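Local coordinates for long form salivary protein D7L1 (Anopheles stephensi, PDB 3NHT), which binds and sequesters cysteinyl leukotrienes and stable thromboxane A2 analogues, dampening the host response while the mosquito takes blood, at residues 37-42 against 126-131; 51-56 against 107-112; 75-80 against 130-135. All coordinates share one frame; numbering follows the deposited sequence.

Interaction 1: 37-42 against 126-131. With U46 ((5E)-7-{6-[(1E)-3-hydroxyoct-1-enyl]-2-oxabicyclo[2.2.1]hept-5-yl}hept-5-enoic acid), chain B.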
loop_
_atom_site.group_PDB
_atom_site.type_symbol
_atom_site.label_atom_id
_atom_site.label_comp_id
_atom_site.label_asym_id
_atom_site.label_seq_id
_atom_site.Cartn_x
_atom_site.Cartn_y
_atom_site.Cartn_z
ATOM N N ASN A 37 -13.590 -4.073 -9.945
ATOM C CA ASN A 37 -13.138 -5.446 -9.686
ATOM C C ASN A 37 -12.923 -6.227 -10.986
ATOM O O ASN A 37 -12.041 -7.086 -11.075
ATOM C CB ASN A 37 -14.153 -6.209 -8.829
ATOM C CG ASN A 37 -14.110 -5.839 -7.356
ATOM O OD1 ASN A 37 -13.254 -5.096 -6.894
ATOM N ND2 ASN A 37 -15.062 -6.390 -6.600
ATOM N N ALA A 38 -13.737 -5.905 -11.985
ATOM C CA ALA A 38 -13.694 -6.549 -13.294
ATOM C C ALA A 38 -12.739 -5.830 -14.250
ATOM O O ALA A 38 -12.714 -6.125 -15.446
ATOM C CB ALA A 38 -15.100 -6.610 -13.889
ATOM N N TRP A 39 -11.957 -4.879 -13.728
ATOM C CA TRP A 39 -11.031 -4.094 -14.562
ATOM C C TRP A 39 -11.757 -3.371 -15.708
ATOM O O TRP A 39 -11.255 -3.260 -16.829
ATOM C CB TRP A 39 -9.854 -4.964 -15.052
ATOM C CG TRP A 39 -8.855 -5.221 -13.955
ATOM C CD1 TRP A 39 -9.072 -5.927 -12.807
ATOM C CD2 TRP A 39 -7.497 -4.770 -13.902
ATOM N NE1 TRP A 39 -7.929 -5.952 -12.039
ATOM C CE2 TRP A 39 -6.949 -5.245 -12.687
ATOM C CE3 TRP A 39 -6.689 -4.003 -14.759
ATOM C CZ2 TRP A 39 -5.631 -4.980 -12.305
ATOM C CZ3 TRP A 39 -5.366 -3.746 -14.377
ATOM C CH2 TRP A 39 -4.856 -4.232 -13.158
ATOM N N ARG A 40 -12.954 -2.892 -15.399
ATOM C CA ARG A 40 -13.708 -2.048 -16.319
ATOM C C ARG A 40 -13.620 -0.608 -15.828
ATOM O O ARG A 40 -14.010 -0.306 -14.699
ATOM C CB ARG A 40 -15.162 -2.517 -16.413
ATOM C CG ARG A 40 -15.290 -3.867 -17.095
ATOM C CD ARG A 40 -16.704 -4.398 -17.025
ATOM N NE ARG A 40 -17.623 -3.583 -17.814
ATOM C CZ ARG A 40 -18.890 -3.900 -18.063
ATOM N NH1 ARG A 40 -19.414 -5.027 -17.587
ATOM N NH2 ARG A 40 -19.636 -3.083 -18.792
ATOM N N LEU A 41 -13.076 0.270 -16.670
ATOM C CA LEU A 41 -12.933 1.690 -16.321
ATOM C C LEU A 41 -14.236 2.420 -16.622
ATOM O O LEU A 41 -14.320 3.252 -17.526
ATOM C CB LEU A 41 -11.734 2.326 -17.034
ATOM C CG LEU A 41 -10.352 1.834 -16.586
ATOM C CD1 LEU A 41 -9.240 2.506 -17.390
ATOM C CD2 LEU A 41 -10.162 2.065 -15.099
ATOM N N GLU A 42 -15.250 2.069 -15.838
ATOM C CA GLU A 42 -16.606 2.557 -15.995
ATOM C C GLU A 42 -17.178 2.767 -14.592
ATOM O O GLU A 42 -16.681 2.180 -13.630
ATOM C CB GLU A 42 -17.460 1.526 -16.747
ATOM C CG GLU A 42 -17.021 1.220 -18.170
ATOM C CD GLU A 42 -17.538 -0.124 -18.661
ATOM O OE1 GLU A 42 -18.708 -0.455 -18.406
ATOM O OE2 GLU A 42 -16.767 -0.850 -19.310
ATOM N N LEU A 126 -3.027 -8.276 -20.512
ATOM C CA LEU A 126 -1.581 -8.185 -20.334
ATOM C C LEU A 126 -1.246 -7.334 -19.102
ATOM O O LEU A 126 -0.369 -7.696 -18.312
ATOM C CB LEU A 126 -0.921 -7.591 -21.583
ATOM C CG LEU A 126 0.577 -7.283 -21.486
ATOM C CD1 LEU A 126 1.386 -8.557 -21.246
ATOM C CD2 LEU A 126 1.054 -6.569 -22.753
ATOM N N SER A 127 -1.940 -6.213 -18.928
ATOM C CA SER A 127 -1.635 -5.347 -17.798
ATOM C C SER A 127 -1.884 -6.064 -16.472
ATOM O O SER A 127 -1.163 -5.853 -15.498
ATOM C CB SER A 127 -2.415 -4.027 -17.886
ATOM O OG SER A 127 -3.786 -4.168 -17.551
ATOM N N ARG A 128 -2.901 -6.916 -16.443
ATOM C CA ARG A 128 -3.190 -7.696 -15.247
ATOM C C ARG A 128 -2.127 -8.747 -14.963
ATOM O O ARG A 128 -1.880 -9.086 -13.803
ATOM C CB ARG A 128 -4.580 -8.336 -15.324
ATOM C CG ARG A 128 -5.707 -7.314 -15.433
ATOM C CD ARG A 128 -7.089 -7.958 -15.447
ATOM N NE ARG A 128 -7.402 -8.535 -14.146
ATOM C CZ ARG A 128 -8.585 -9.016 -13.789
ATOM N NH1 ARG A 128 -9.599 -9.010 -14.641
ATOM N NH2 ARG A 128 -8.749 -9.504 -12.566
ATOM N N GLN A 129 -1.486 -9.268 -16.008
ATOM C CA GLN A 129 -0.337 -10.153 -15.810
ATOM C C GLN A 129 0.872 -9.370 -15.323
ATOM O O GLN A 129 1.510 -9.746 -14.333
ATOM C CB GLN A 129 0.009 -10.910 -17.095
ATOM C CG GLN A 129 -1.039 -11.950 -17.496
ATOM C CD GLN A 129 -1.246 -12.997 -16.422
ATOM O OE1 GLN A 129 -0.285 -13.614 -15.964
ATOM N NE2 GLN A 129 -2.489 -13.198 -16.009
ATOM N N LEU A 130 1.177 -8.261 -15.991
ATOM C CA LEU A 130 2.392 -7.513 -15.651
ATOM C C LEU A 130 2.346 -6.912 -14.260
ATOM O O LEU A 130 3.361 -6.909 -13.555
ATOM C CB LEU A 130 2.689 -6.400 -16.669
ATOM C CG LEU A 130 2.912 -6.851 -18.110
ATOM C CD1 LEU A 130 3.394 -5.659 -18.923
ATOM C CD2 LEU A 130 3.890 -8.020 -18.209
ATOM N N TYR A 131 1.178 -6.391 -13.883
ATOM C CA TYR A 131 1.030 -5.662 -12.628
ATOM C C TYR A 131 0.259 -6.424 -11.543
ATOM O O TYR A 131 -0.340 -5.825 -10.647
ATOM C CB TYR A 131 0.431 -4.269 -12.894
ATOM C CG TYR A 131 1.374 -3.350 -13.662
ATOM C CD1 TYR A 131 2.370 -2.616 -13.002
ATOM C CD2 TYR A 131 1.286 -3.229 -15.049
ATOM C CE1 TYR A 131 3.244 -1.783 -13.709
ATOM C CE2 TYR A 131 2.157 -2.396 -15.760
ATOM C CZ TYR A 131 3.126 -1.679 -15.085
ATOM O OH TYR A 131 3.978 -0.867 -15.793
HETATM O OAX U46 B . -3.905 -11.598 -4.301
HETATM C CAW U46 B . -5.229 -11.165 -4.434
HETATM O OAY U46 B . -6.255 -11.687 -3.659
HETATM C CAR U46 B . -5.622 -10.072 -5.449
HETATM C CAQ U46 B . -4.555 -9.958 -6.540
HETATM C CAP U46 B . -4.957 -8.813 -7.475
HETATM C CAO U46 B . -6.183 -9.276 -8.272
HETATM C CAN U46 B . -7.012 -8.232 -8.821
HETATM C CAF U46 B . -6.775 -6.718 -8.668
HETATM C CAD U46 B . -8.144 -6.082 -8.377
HETATM C CAC U46 B . -8.775 -6.593 -7.076
HETATM C CAB U46 B . -9.378 -5.436 -6.333
HETATM C CAT U46 B . -7.927 -6.231 -5.867
HETATM O OAS U46 B . -7.679 -4.761 -5.648
HETATM C CAA U46 B . -8.601 -4.168 -6.715
HETATM C CAE U46 B . -8.057 -4.570 -8.084
HETATM C CAG U46 B . -8.651 -3.737 -9.220
HETATM C CAH U46 B . -7.777 -3.202 -10.217
HETATM C CAI U46 B . -8.411 -2.415 -11.353
HETATM O OAU U46 B . -9.737 -1.729 -11.073
HETATM C CAJ U46 B . -7.455 -1.537 -12.135
HETATM C CAK U46 B . -8.025 -0.938 -13.420
HETATM C CAL U46 B . -7.133 0.000 -14.231
HETATM C CAM U46 B . -6.771 1.356 -13.632
HETATM C CAV U46 B . -5.824 2.234 -14.464
HETATM O O HOH W 1 -11.693 -9.659 -12.158
#
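CG of W39 and CG of R128 each stand anti to the carbonyl carbon, beside the backbone N, and a bend at chi3 of R128 (69°) lays its guanidinium flat on the indole. The two side chains slide past each other in opposite directions, so the aliphatic part of R128 covers the benzene half of the indole and the guanidinium the pyrrole half. CG of R128 sits 3.4 Å from the centroid of the W39 six-membered ring, a CH-pi contact, and CZ of R128 lies 3.7 Å from the centroid of the five-membered ring, a cation-pi contact; the planes are only 9° apart. Further round the indole, OG of S127 approaches CZ3 of W39 obliquely at 3.6 Å, although its hydrogen bond goes to V124 O within the helix.

The opposite indole face carries the thromboxane analogue U46, whose CAH is 3.3 Å from W39 NE1. W39 is thus a wall of the lipid pocket, consistent with its experimentally established role in leukotriene C4 binding. With positive phi it is the C-prime residue of the Schellman motif that ends helix 29-37, marked by the bond from R40 N to L35 O, and at this position its CB points toward 126-131. The R128 head is fixed at its rim as well: NE donates to G133 O, and water 1 accepts from R128 NH2 at 3.0 Å while donating to N37 O at 2.8 Å. Sandwiched between cation and lipid, the indole is held in orientation by dispersion and cation-pi attraction, and the positive charge probably polarises its pi cloud.

Interaction 2: 51-56 against 107-112. With U46 ((5E)-7-{6-[(1E)-3-hydroxyoct-1-enyl]-2-oxabicyclo[2.2.1]hept-5-yl}hept-5-enoic acid), chain B.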
loop_
_atom_site.group_PDB
_atom_site.type_symbol
_atom_site.label_atom_id
_atom_site.label_comp_id
_atom_site.label_asym_id
_atom_site.label_seq_id
_atom_site.Cartn_x
_atom_site.Cartn_y
_atom_site.Cartn_z
ATOM N N TYR A 51 -10.005 7.671 -10.056
ATOM C CA TYR A 51 -9.575 6.323 -9.702
ATOM C C TYR A 51 -8.494 5.839 -10.677
ATOM O O TYR A 51 -7.438 5.353 -10.255
ATOM C CB TYR A 51 -10.754 5.338 -9.648
ATOM C CG TYR A 51 -10.274 3.908 -9.529
ATOM C CD1 TYR A 51 -9.643 3.467 -8.367
ATOM C CD2 TYR A 51 -10.435 3.010 -10.584
ATOM C CE1 TYR A 51 -9.182 2.169 -8.254
ATOM C CE2 TYR A 51 -9.984 1.702 -10.486
ATOM C CZ TYR A 51 -9.350 1.303 -9.318
ATOM O OH TYR A 51 -8.860 0.031 -9.192
ATOM N N ALA A 52 -8.746 6.003 -11.974
ATOM C CA ALA A 52 -7.775 5.617 -12.996
ATOM C C ALA A 52 -6.451 6.357 -12.813
ATOM O O ALA A 52 -5.386 5.735 -12.857
ATOM C CB ALA A 52 -8.335 5.839 -14.393
ATOM N N LYS A 53 -6.512 7.670 -12.593
ATOM C CA LYS A 53 -5.294 8.445 -12.349
ATOM C C LYS A 53 -4.547 7.909 -11.110
ATOM O O LYS A 53 -3.323 7.785 -11.113
ATOM C CB LYS A 53 -5.613 9.937 -12.192
ATOM C CG LYS A 53 -4.382 10.754 -11.800
ATOM C CD LYS A 53 -4.587 12.261 -11.873
ATOM C CE LYS A 53 -3.278 12.933 -11.495
ATOM N NZ LYS A 53 -3.324 14.419 -11.565
ATOM N N CYS A 54 -5.294 7.571 -10.063
ATOM C CA CYS A 54 -4.698 7.021 -8.861
ATOM C C CYS A 54 -3.905 5.741 -9.149
ATOM O O CYS A 54 -2.767 5.597 -8.694
ATOM C CB CYS A 54 -5.790 6.757 -7.822
ATOM S SG CYS A 54 -5.180 6.188 -6.219
ATOM N N VAL A 55 -4.496 4.826 -9.911
ATOM C CA VAL A 55 -3.845 3.551 -10.167
ATOM C C VAL A 55 -2.653 3.734 -11.102
ATOM O O VAL A 55 -1.588 3.161 -10.855
ATOM C CB VAL A 55 -4.825 2.488 -10.686
ATOM C CG1 VAL A 55 -4.099 1.184 -11.000
ATOM C CG2 VAL A 55 -5.928 2.235 -9.663
ATOM N N LEU A 56 -2.820 4.547 -12.147
ATOM C CA LEU A 56 -1.714 4.832 -13.061
ATOM C C LEU A 56 -0.521 5.444 -12.322
ATOM O O LEU A 56 0.635 5.107 -12.602
ATOM C CB LEU A 56 -2.157 5.735 -14.222
ATOM C CG LEU A 56 -3.144 5.113 -15.217
ATOM C CD1 LEU A 56 -3.842 6.177 -16.049
ATOM C CD2 LEU A 56 -2.442 4.115 -16.117
ATOM N N GLY A 107 -2.682 16.458 -17.441
ATOM C CA GLY A 107 -2.453 15.555 -16.323
ATOM C C GLY A 107 -3.637 15.423 -15.380
ATOM O O GLY A 107 -3.541 14.742 -14.361
ATOM N N SER A 108 -4.746 16.073 -15.720
ATOM C CA SER A 108 -5.974 15.967 -14.925
ATOM C C SER A 108 -6.498 14.540 -14.974
ATOM O O SER A 108 -6.124 13.758 -15.851
ATOM C CB SER A 108 -7.038 16.896 -15.483
ATOM O OG SER A 108 -7.461 16.454 -16.760
ATOM N N CYS A 109 -7.391 14.212 -14.048
ATOM C CA CYS A 109 -7.984 12.880 -14.025
ATOM C C CYS A 109 -8.607 12.538 -15.373
ATOM O O CYS A 109 -8.357 11.465 -15.921
ATOM C CB CYS A 109 -9.045 12.792 -12.940
ATOM S SG CYS A 109 -8.451 13.006 -11.254
ATOM N N VAL A 110 -9.415 13.437 -15.919
ATOM C CA VAL A 110 -10.097 13.129 -17.166
ATOM C C VAL A 110 -9.134 13.007 -18.360
ATOM O O VAL A 110 -9.337 12.153 -19.229
ATOM C CB VAL A 110 -11.288 14.093 -17.462
ATOM C CG1 VAL A 110 -10.803 15.496 -17.850
ATOM C CG2 VAL A 110 -12.169 13.518 -18.552
ATOM N N ASP A 111 -8.087 13.833 -18.386
ATOM C CA ASP A 111 -7.116 13.779 -19.485
ATOM C C ASP A 111 -6.380 12.439 -19.462
ATOM O O ASP A 111 -6.177 11.817 -20.509
ATOM C CB ASP A 111 -6.116 14.944 -19.420
ATOM C CG ASP A 111 -6.671 16.237 -19.992
ATOM O OD1 ASP A 111 -7.735 16.200 -20.649
ATOM O OD2 ASP A 111 -6.012 17.286 -19.804
ATOM N N LEU A 112 -6.020 11.981 -18.268
ATOM C CA LEU A 112 -5.326 10.705 -18.139
ATOM C C LEU A 112 -6.256 9.530 -18.453
ATOM O O LEU A 112 -5.864 8.590 -19.140
ATOM C CB LEU A 112 -4.665 10.569 -16.761
ATOM C CG LEU A 112 -3.565 11.591 -16.433
ATOM C CD1 LEU A 112 -2.945 11.236 -15.115
ATOM C CD2 LEU A 112 -2.494 11.650 -17.529
HETATM O OAX U46 B . -3.905 -11.598 -4.301
HETATM C CAW U46 B . -5.229 -11.165 -4.434
HETATM O OAY U46 B . -6.255 -11.687 -3.659
HETATM C CAR U46 B . -5.622 -10.072 -5.449
HETATM C CAQ U46 B . -4.555 -9.958 -6.540
HETATM C CAP U46 B . -4.957 -8.813 -7.475
HETATM C CAO U46 B . -6.183 -9.276 -8.272
HETATM C CAN U46 B . -7.012 -8.232 -8.821
HETATM C CAF U46 B . -6.775 -6.718 -8.668
HETATM C CAD U46 B . -8.144 -6.082 -8.377
HETATM C CAC U46 B . -8.775 -6.593 -7.076
HETATM C CAB U46 B . -9.378 -5.436 -6.333
HETATM C CAT U46 B . -7.927 -6.231 -5.867
HETATM O OAS U46 B . -7.679 -4.761 -5.648
HETATM C CAA U46 B . -8.601 -4.168 -6.715
HETATM C CAE U46 B . -8.057 -4.570 -8.084
HETATM C CAG U46 B . -8.651 -3.737 -9.220
HETATM C CAH U46 B . -7.777 -3.202 -10.217
HETATM C CAI U46 B . -8.411 -2.415 -11.353
HETATM O OAU U46 B . -9.737 -1.729 -11.073
HETATM C CAJ U46 B . -7.455 -1.537 -12.135
HETATM C CAK U46 B . -8.025 -0.938 -13.420
HETATM C CAL U46 B . -7.133 0.000 -14.231
HETATM C CAM U46 B . -6.771 1.356 -13.632
HETATM C CAV U46 B . -5.824 2.234 -14.464
#
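The lipid pocket of this odorant-binding-protein-like domain has helix 46-58 as one wall, and the outer side of that helix meets the start of helix 109-130 through K53 and L112. The K53 side chain is extended from CB to NZ, with chi1 of 174° setting CG anti to the backbone N. It therefore reaches from helix 46-58 to the residues leading into helix 109-130 and lets NZ donate to G107 O at 2.8 Å, the donor tilted 26° from the carbonyl plane. On the way the methylenes run obliquely over CD1 of L112, which lies 3.6 Å from K53 CG, and K53 CD passes 4.0 Å from SG of C109. L56 CD1, one turn further along, comes no closer than 4.4 Å to the backbone O of L112, a loose van der Waals approach.

The disulfides of the fold reinforce this junction: C109 is bonded to C50 just ahead of 51-56, tying the two helices together directly, while C54 is joined to C18 of helix 8-22. S108 is the N-cap of helix 109-130, its OG accepting from D111 N at 3.1 Å. G107, immediately before it, has a positive phi of 84°, where a CB would be jammed against the preceding carbonyl O.

The other side of helix 46-58 faces the ligand. Y51 OH donates to the U46 hydroxyl OAU at 2.7 Å, with OAU at the ring edge, and V55 CB packs 3.7 Å from CAM in the ligand's alkyl tail.

Interaction 3: 75-80 against 130-135. With U46 ((5E)-7-{6-[(1E)-3-hydroxyoct-1-enyl]-2-oxabicyclo[2.2.1]hept-5-yl}hept-5-enoic acid), chain B.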
loop_
_atom_site.group_PDB
_atom_site.type_symbol
_atom_site.label_atom_id
_atom_site.label_comp_id
_atom_site.label_asym_id
_atom_site.label_seq_id
_atom_site.Cartn_x
_atom_site.Cartn_y
_atom_site.Cartn_z
ATOM N N PRO A 75 8.378 -2.503 -20.181
ATOM C CA PRO A 75 9.265 -3.653 -20.361
ATOM C C PRO A 75 10.080 -3.999 -19.100
ATOM O O PRO A 75 10.397 -5.167 -18.888
ATOM C CB PRO A 75 10.162 -3.217 -21.532
ATOM C CG PRO A 75 9.258 -2.310 -22.330
ATOM C CD PRO A 75 8.527 -1.522 -21.275
ATOM N N VAL A 76 10.397 -3.010 -18.262
ATOM C CA VAL A 76 11.104 -3.287 -17.009
ATOM C C VAL A 76 10.211 -4.103 -16.067
ATOM O O VAL A 76 10.647 -5.107 -15.488
ATOM C CB VAL A 76 11.578 -1.987 -16.323
ATOM C CG1 VAL A 76 12.203 -2.271 -14.963
ATOM C CG2 VAL A 76 12.559 -1.224 -17.221
ATOM N N GLN A 77 8.958 -3.672 -15.914
ATOM C CA GLN A 77 7.985 -4.423 -15.122
ATOM C C GLN A 77 7.841 -5.860 -15.627
ATOM O O GLN A 77 7.847 -6.807 -14.837
ATOM C CB GLN A 77 6.623 -3.718 -15.143
ATOM C CG GLN A 77 5.553 -4.417 -14.298
ATOM C CD GLN A 77 5.800 -4.312 -12.800
ATOM O OE1 GLN A 77 6.547 -3.451 -12.340
ATOM N NE2 GLN A 77 5.167 -5.197 -12.029
ATOM N N TYR A 78 7.718 -6.003 -16.942
ATOM C CA TYR A 78 7.662 -7.316 -17.574
ATOM C C TYR A 78 8.895 -8.168 -17.284
ATOM O O TYR A 78 8.769 -9.310 -16.846
ATOM C CB TYR A 78 7.494 -7.162 -19.092
ATOM C CG TYR A 78 7.742 -8.427 -19.876
ATOM C CD1 TYR A 78 6.954 -9.557 -19.675
ATOM C CD2 TYR A 78 8.755 -8.492 -20.829
ATOM C CE1 TYR A 78 7.165 -10.722 -20.405
ATOM C CE2 TYR A 78 8.982 -9.666 -21.565
ATOM C CZ TYR A 78 8.176 -10.766 -21.337
ATOM O OH TYR A 78 8.362 -11.925 -22.049
ATOM N N GLN A 79 10.079 -7.626 -17.548
ATOM C CA GLN A 79 11.326 -8.391 -17.393
ATOM C C GLN A 79 11.527 -8.930 -15.984
ATOM O O GLN A 79 12.054 -10.032 -15.818
ATOM C CB GLN A 79 12.528 -7.538 -17.806
ATOM C CG GLN A 79 12.594 -7.281 -19.295
ATOM C CD GLN A 79 12.966 -8.519 -20.092
ATOM O OE1 GLN A 79 13.712 -9.371 -19.613
ATOM N NE2 GLN A 79 12.461 -8.612 -21.321
ATOM N N ALA A 80 11.100 -8.167 -14.978
ATOM C CA ALA A 80 11.313 -8.559 -13.586
ATOM C C ALA A 80 10.599 -9.856 -13.186
ATOM O O ALA A 80 11.062 -10.546 -12.283
ATOM C CB ALA A 80 10.916 -7.430 -12.649
ATOM N N LEU A 130 1.177 -8.261 -15.991
ATOM C CA LEU A 130 2.392 -7.513 -15.651
ATOM C C LEU A 130 2.346 -6.912 -14.260
ATOM O O LEU A 130 3.361 -6.909 -13.555
ATOM C CB LEU A 130 2.689 -6.400 -16.669
ATOM C CG LEU A 130 2.912 -6.851 -18.110
ATOM C CD1 LEU A 130 3.394 -5.659 -18.923
ATOM C CD2 LEU A 130 3.890 -8.020 -18.209
ATOM N N TYR A 131 1.178 -6.391 -13.883
ATOM C CA TYR A 131 1.030 -5.662 -12.628
ATOM C C TYR A 131 0.259 -6.424 -11.543
ATOM O O TYR A 131 -0.340 -5.825 -10.647
ATOM C CB TYR A 131 0.431 -4.269 -12.894
ATOM C CG TYR A 131 1.374 -3.350 -13.662
ATOM C CD1 TYR A 131 2.370 -2.616 -13.002
ATOM C CD2 TYR A 131 1.286 -3.229 -15.049
ATOM C CE1 TYR A 131 3.244 -1.783 -13.709
ATOM C CE2 TYR A 131 2.157 -2.396 -15.760
ATOM C CZ TYR A 131 3.126 -1.679 -15.085
ATOM O OH TYR A 131 3.978 -0.867 -15.793
ATOM N N HIS A 132 0.304 -7.752 -11.617
ATOM C CA HIS A 132 -0.159 -8.613 -10.521
ATOM C C HIS A 132 -1.604 -8.307 -10.165
ATOM O O HIS A 132 -1.971 -8.144 -8.996
ATOM C CB HIS A 132 0.794 -8.484 -9.320
ATOM C CG HIS A 132 2.237 -8.474 -9.721
ATOM N ND1 HIS A 132 2.790 -9.459 -10.513
ATOM C CD2 HIS A 132 3.222 -7.579 -9.478
ATOM C CE1 HIS A 132 4.066 -9.180 -10.721
ATOM N NE2 HIS A 132 4.355 -8.053 -10.094
ATOM N N GLY A 133 -2.415 -8.232 -11.212
ATOM C CA GLY A 133 -3.830 -7.904 -11.101
ATOM C C GLY A 133 -4.783 -9.072 -11.294
ATOM O O GLY A 133 -5.929 -8.873 -11.696
ATOM N N THR A 134 -4.314 -10.288 -11.018
ATOM C CA THR A 134 -5.186 -11.465 -10.948
ATOM C C THR A 134 -4.836 -12.223 -9.691
ATOM O O THR A 134 -3.674 -12.237 -9.270
ATOM C CB THR A 134 -5.025 -12.425 -12.159
ATOM O OG1 THR A 134 -3.733 -13.058 -12.126
ATOM C CG2 THR A 134 -5.224 -11.693 -13.489
ATOM N N VAL A 135 -5.823 -12.895 -9.113
ATOM C CA VAL A 135 -5.585 -13.706 -7.915
ATOM C C VAL A 135 -4.563 -14.825 -8.203
ATOM O O VAL A 135 -3.602 -15.001 -7.449
ATOM C CB VAL A 135 -6.919 -14.263 -7.328
ATOM C CG1 VAL A 135 -6.665 -15.203 -6.139
ATOM C CG2 VAL A 135 -7.840 -13.113 -6.914
HETATM O OAX U46 B . -3.905 -11.598 -4.301
HETATM C CAW U46 B . -5.229 -11.165 -4.434
HETATM O OAY U46 B . -6.255 -11.687 -3.659
HETATM C CAR U46 B . -5.622 -10.072 -5.449
HETATM C CAQ U46 B . -4.555 -9.958 -6.540
HETATM C CAP U46 B . -4.957 -8.813 -7.475
HETATM C CAO U46 B . -6.183 -9.276 -8.272
HETATM C CAN U46 B . -7.012 -8.232 -8.821
HETATM C CAF U46 B . -6.775 -6.718 -8.668
HETATM C CAD U46 B . -8.144 -6.082 -8.377
HETATM C CAC U46 B . -8.775 -6.593 -7.076
HETATM C CAB U46 B . -9.378 -5.436 -6.333
HETATM C CAT U46 B . -7.927 -6.231 -5.867
HETATM O OAS U46 B . -7.679 -4.761 -5.648
HETATM C CAA U46 B . -8.601 -4.168 -6.715
HETATM C CAE U46 B . -8.057 -4.570 -8.084
HETATM C CAG U46 B . -8.651 -3.737 -9.220
HETATM C CAH U46 B . -7.777 -3.202 -10.217
HETATM C CAI U46 B . -8.411 -2.415 -11.353
HETATM O OAU U46 B . -9.737 -1.729 -11.073
HETATM C CAJ U46 B . -7.455 -1.537 -12.135
HETATM C CAK U46 B . -8.025 -0.938 -13.420
HETATM C CAL U46 B . -7.133 0.000 -14.231
HETATM C CAM U46 B . -6.771 1.356 -13.632
HETATM C CAV U46 B . -5.824 2.234 -14.464
HETATM O O HOH W 2 5.540 -8.378 -14.587
#
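Q77 reaches across to the end of helix 109-130 with its amide laid nearly parallel to the Y131 ring, the planes 11° apart. Its CG stands anti to the backbone N, and a bend at chi2 (70°) folds the amide over toward L130 O. The CG methylene lies over one face of Y131, 3.8 Å from the ring centroid and displaced toward the rim, a CH-pi contact. NE2 of Q77 donates to L130 O at 2.9 Å. The bond is nearly straight (167°) and lies in the Q77 amide plane, but it reaches L130 O tilted from the carbonyl plane.

That carbonyl belongs to the last turn of helix 109-130, where Y131 is the first residue to leave helical geometry. Water 2 also donates to L130 O, at 2.8 Å, and bridges it to Q77 O, giving the buried oxygen two donors. The loop continues to G133, a leukotriene C4-binding residue whose O is 3.1 Å from CAN of U46.

Y78 CG is likewise anti to the backbone N; the ring leads away to S87 O, while CB and CD1 meet L130 CD2, CD1 at 3.7 Å. The H132 ring is steeply inclined to the Q77 amide and meets Y81 edge-to-face, while Q77 OE1 accepts from L6 N.

Helix 109-130 joins all three contacts: its N-terminal end serves interaction 2, its last turn serves interaction 1, and its final residue opens the 130-135 segment of interaction 3. The centres of interactions 1 and 3 are about 11 Å apart; they share L130 and Y131 and meet where R128 O lies 2.8 Å from G133 N, a probable hydrogen bond. Interaction 2 is about 15 Å from interaction 1, touching it through L41 and A52, and about 20 Å from interaction 3 without touching. In sequence, 51-56 and 107-112 both fall between 37-42 and 126-131, whereas interactions 2 and 3 alternate. Interaction 1 lines the pocket through W39; interactions 2 and 3 join elements whose neighbouring residues touch U46.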